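Local coordinates for protein hypoxanthine phosphoribosyltransferase (PDB 4QYI) that probably catalyses transfer of a phosphoribosyl group from phosphoribosyl pyrophosphate to hypoxanthine or guanine in purine salvage, at residues I41-G46 / V99-I104. Numbering follows the deposited sequence.
Sequences IAVLKG and VVEDII. With MG (magnesium ion), chain F; PO4 (phosphate ion), chain G.
The active site of this type I phosphoribosyltransferase fold opens at the C-terminal ends of two adjacent parallel strands, 38-43 and 96-101, where Val43 meets Glu101. Two nearly straight backbone hydrogen bonds join the strands. Val100 N donates to Ile41 O at 2.8 Å, and Val43 N donates to Val100 O at 3.0 Å. Beyond them the two segments diverge around a magnesium ion and a phosphate ion. Glu101 and Asp102 are the acidic pair of the family's PRPP-binding motif.

Glu101 OE2 binds the magnesium at 2.1 Å and Asp102 OD1 at 2.0 Å. Four waters complete six-fold coordination. The Glu101 chain bends at chi2 (-75°), and this brings OE2 back to the backbone of the next residue, where it accepts a hydrogen bond from Asp102 N through its anti lone pair. The other oxygen, OE1, lies 3.4 Å from Val43 CG1, and the valine branches pack against this carboxylate. Val43 CG2 also reaches Val99 CG1 at 3.9 Å.

Segment 41-46 touches the metal through water. One metal-bound water lies between Val43 O and phosphate O4; a second links Asp102 OD2 to the same phosphate oxygen. The peptide before Lys45 is cis, as in the PRTase pyrophosphate-binding loop. Lys45 N donates to phosphate O1, and Gly46 N to O4 at 2.9 Å. The phosphate probably marks a site for part of the pyrophosphate group. Arg167 also binds it. Lys45 NZ forms salt bridges with acidic groups of a neighbouring subunit.

Strand 62-71 flanks 38-43 on its far edge, and strand 124-129 flanks 96-101. Phe117 of helix 108-118 covers Ile41 and Val99, while Leu110 of that helix touches Glu101.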
ATOM      1  N   ILE A  41       2.903  -9.837   4.816  1.00 48.07           N
ATOM      2  CA  ILE A  41       4.023  -9.040   4.365  1.00 43.60           C
ATOM      3  C   ILE A  41       3.880  -8.838   2.876  1.00 45.29           C
ATOM      4  O   ILE A  41       4.025  -9.771   2.077  1.00 48.87           O
ATOM      5  CB  ILE A  41       5.376  -9.684   4.665  1.00 44.72           C
ATOM      6  CG1 ILE A  41       5.565  -9.838   6.175  1.00 42.67           C
ATOM      7  CG2 ILE A  41       6.505  -8.809   4.119  1.00 43.23           C
ATOM      8  CD1 ILE A  41       6.792 -10.632   6.504  1.00 44.86           C
ATOM      9  N   ALA A  42       3.617  -7.594   2.505  1.00 45.69           N
ATOM     10  CA  ALA A  42       3.441  -7.235   1.100  1.00 48.33           C
ATOM     11  C   ALA A  42       4.727  -6.733   0.446  1.00 48.22           C
ATOM     12  O   ALA A  42       5.450  -5.916   1.015  1.00 49.57           O
ATOM     13  CB  ALA A  42       2.355  -6.187   1.001  1.00 49.15           C
ATOM     14  N   VAL A  43       5.024  -7.245  -0.746  1.00 49.26           N
ATOM     15  CA  VAL A  43       6.228  -6.850  -1.464  1.00 49.64           C
ATOM     16  C   VAL A  43       5.906  -5.574  -2.268  1.00 50.21           C
ATOM     17  O   VAL A  43       5.161  -5.604  -3.248  1.00 49.47           O
ATOM     18  CB  VAL A  43       6.763  -7.971  -2.389  1.00 49.80           C
ATOM     19  CG1 VAL A  43       8.101  -7.577  -2.984  1.00 52.37           C
ATOM     20  CG2 VAL A  43       6.951  -9.276  -1.628  1.00 51.91           C
ATOM     21  N   LEU A  44       6.433  -4.448  -1.813  1.00 49.00           N
ATOM     22  CA  LEU A  44       6.245  -3.178  -2.521  1.00 51.57           C
ATOM     23  C   LEU A  44       6.970  -3.170  -3.876  1.00 53.21           C
ATOM     24  O   LEU A  44       7.905  -3.935  -4.085  1.00 50.98           O
ATOM     25  CB  LEU A  44       6.772  -2.037  -1.680  1.00 50.45           C
ATOM     26  CG  LEU A  44       5.967  -1.752  -0.433  1.00 49.01           C
ATOM     27  CD1 LEU A  44       6.694  -0.725   0.407  1.00 49.94           C
ATOM     28  CD2 LEU A  44       4.583  -1.252  -0.811  1.00 53.12           C
ATOM     29  N   LYS A  45       6.505  -2.352  -4.822  1.00 56.33           N
ATOM     30  CA  LYS A  45       5.344  -1.483  -4.635  1.00 55.93           C
ATOM     31  C   LYS A  45       4.069  -2.091  -5.179  1.00 54.80           C
ATOM     32  O   LYS A  45       2.986  -1.814  -4.676  1.00 53.26           O
ATOM     33  CB  LYS A  45       5.556  -0.186  -5.413  1.00 60.29           C
ATOM     34  CG  LYS A  45       6.727   0.644  -4.928  1.00 63.36           C
ATOM     35  CD  LYS A  45       7.059   1.829  -5.840  1.00 67.51           C
ATOM     36  CE  LYS A  45       8.311   2.517  -5.314  1.00 68.07           C
ATOM     37  NZ  LYS A  45       8.697   3.691  -6.128  1.00 67.35           N
ATOM     38  N   GLY A  46       4.221  -2.969  -6.164  1.00 54.01           N
ATOM     39  CA  GLY A  46       3.108  -3.533  -6.903  1.00 56.99           C
ATOM     40  C   GLY A  46       2.008  -4.325  -6.240  1.00 59.36           C
ATOM     41  O   GLY A  46       0.927  -4.465  -6.800  1.00 65.25           O
ATOM     42  N   VAL A  99       3.215 -13.997   2.583  1.00 48.00           N
ATOM     43  CA  VAL A  99       3.918 -13.001   1.772  1.00 48.33           C
ATOM     44  C   VAL A  99       3.064 -12.790   0.542  1.00 48.69           C
ATOM     45  O   VAL A  99       2.742 -13.743  -0.185  1.00 52.56           O
ATOM     46  CB  VAL A  99       5.321 -13.468   1.392  1.00 46.75           C
ATOM     47  CG1 VAL A  99       6.046 -12.426   0.543  1.00 47.18           C
ATOM     48  CG2 VAL A  99       6.108 -13.759   2.651  1.00 47.69           C
ATOM     49  N   VAL A 100       2.725 -11.531   0.313  1.00 47.81           N
ATOM     50  CA  VAL A 100       1.831 -11.147  -0.775  1.00 48.68           C
ATOM     51  C   VAL A 100       2.541 -10.472  -1.942  1.00 47.65           C
ATOM     52  O   VAL A 100       3.254  -9.502  -1.753  1.00 47.72           O
ATOM     53  CB  VAL A 100       0.716 -10.245  -0.205  1.00 48.16           C
ATOM     54  CG1 VAL A 100      -0.172  -9.684  -1.297  1.00 49.27           C
ATOM     55  CG2 VAL A 100      -0.125 -11.024   0.788  1.00 49.10           C
ATOM     56  N   GLU A 101       2.362 -11.040  -3.131  1.00 49.29           N
ATOM     57  CA  GLU A 101       2.918 -10.516  -4.359  1.00 52.44           C
ATOM     58  C   GLU A 101       1.862 -10.251  -5.387  1.00 55.05           C
ATOM     59  O   GLU A 101       0.742 -10.772  -5.315  1.00 57.84           O
ATOM     60  CB  GLU A 101       3.893 -11.508  -5.007  1.00 53.41           C
ATOM     61  CG  GLU A 101       5.329 -11.355  -4.590  1.00 52.41           C
ATOM     62  CD  GLU A 101       6.016 -10.142  -5.230  1.00 54.20           C
ATOM     63  OE1 GLU A 101       7.254 -10.097  -5.133  1.00 53.41           O
ATOM     64  OE2 GLU A 101       5.368  -9.259  -5.863  1.00 52.19           O
ATOM     65  N   ASP A 102       2.224  -9.409  -6.344  1.00 56.16           N
ATOM     66  CA  ASP A 102       1.357  -9.116  -7.467  1.00 59.20           C
ATOM     67  C   ASP A 102       1.599 -10.185  -8.523  1.00 59.87           C
ATOM     68  O   ASP A 102       0.670 -10.675  -9.141  1.00 62.40           O
ATOM     69  CB  ASP A 102       1.641  -7.718  -8.046  1.00 60.45           C
ATOM     70  CG  ASP A 102       3.120  -7.478  -8.335  1.00 60.27           C
ATOM     71  OD1 ASP A 102       4.006  -8.047  -7.669  1.00 60.72           O
ATOM     72  OD2 ASP A 102       3.402  -6.665  -9.225  1.00 66.37           O
ATOM     73  N   ILE A 103       2.864 -10.554  -8.714  1.00 58.56           N
ATOM     74  CA  ILE A 103       3.220 -11.530  -9.741  1.00 60.83           C
ATOM     75  C   ILE A 103       4.355 -12.437  -9.355  1.00 58.75           C
ATOM     76  O   ILE A 103       5.289 -12.014  -8.679  1.00 57.61           O
ATOM     77  CB  ILE A 103       3.730 -10.815 -11.013  1.00 63.94           C
ATOM     78  CG1 ILE A 103       2.654  -9.899 -11.574  1.00 66.86           C
ATOM     79  CG2 ILE A 103       4.150 -11.828 -12.091  1.00 67.16           C
ATOM     80  CD1 ILE A 103       3.161  -8.929 -12.620  1.00 67.02           C
ATOM     81  N   ILE A 104       4.275 -13.689  -9.783  1.00 75.92           N
ATOM     82  CA  ILE A 104       5.354 -14.619  -9.574  1.00 73.13           C
ATOM     83  C   ILE A 104       5.579 -15.220 -10.940  1.00 73.65           C
ATOM     84  O   ILE A 104       4.651 -15.754 -11.526  1.00 76.17           O
ATOM     85  CB  ILE A 104       5.021 -15.758  -8.610  1.00 73.47           C
ATOM     86  CG1 ILE A 104       4.704 -15.218  -7.223  1.00 74.17           C
ATOM     87  CG2 ILE A 104       6.196 -16.719  -8.529  1.00 72.37           C
ATOM     88  CD1 ILE A 104       4.419 -16.331  -6.241  1.00 76.05           C
TER
HETATM   89 MG    MG F 201       5.837  -7.594  -7.054  1.00 55.47          MG
HETATM   90  P   PO4 G 202       7.178  -3.214  -8.167  0.80 98.13           P
HETATM   91  O1  PO4 G 202       8.066  -2.201  -7.476  0.80 80.78           O
HETATM   92  O2  PO4 G 202       6.011  -2.480  -8.770  0.80 65.24           O
HETATM   93  O3  PO4 G 202       7.900  -3.945  -9.280  0.80 79.67           O
HETATM   94  O4  PO4 G 202       6.706  -4.219  -7.137  0.80 88.50           O
HETATM   95  O   HOH W   1       5.650  -6.381  -5.700  1.00 47.58           O
HETATM   96  O   HOH W   2       6.135  -6.189  -8.554  1.00 56.28           O
HETATM   97  O   HOH W   3       6.268  -9.396  -8.423  1.00 47.33           O
HETATM   98  O   HOH W   4       7.861  -8.115  -6.351  1.00 56.93           O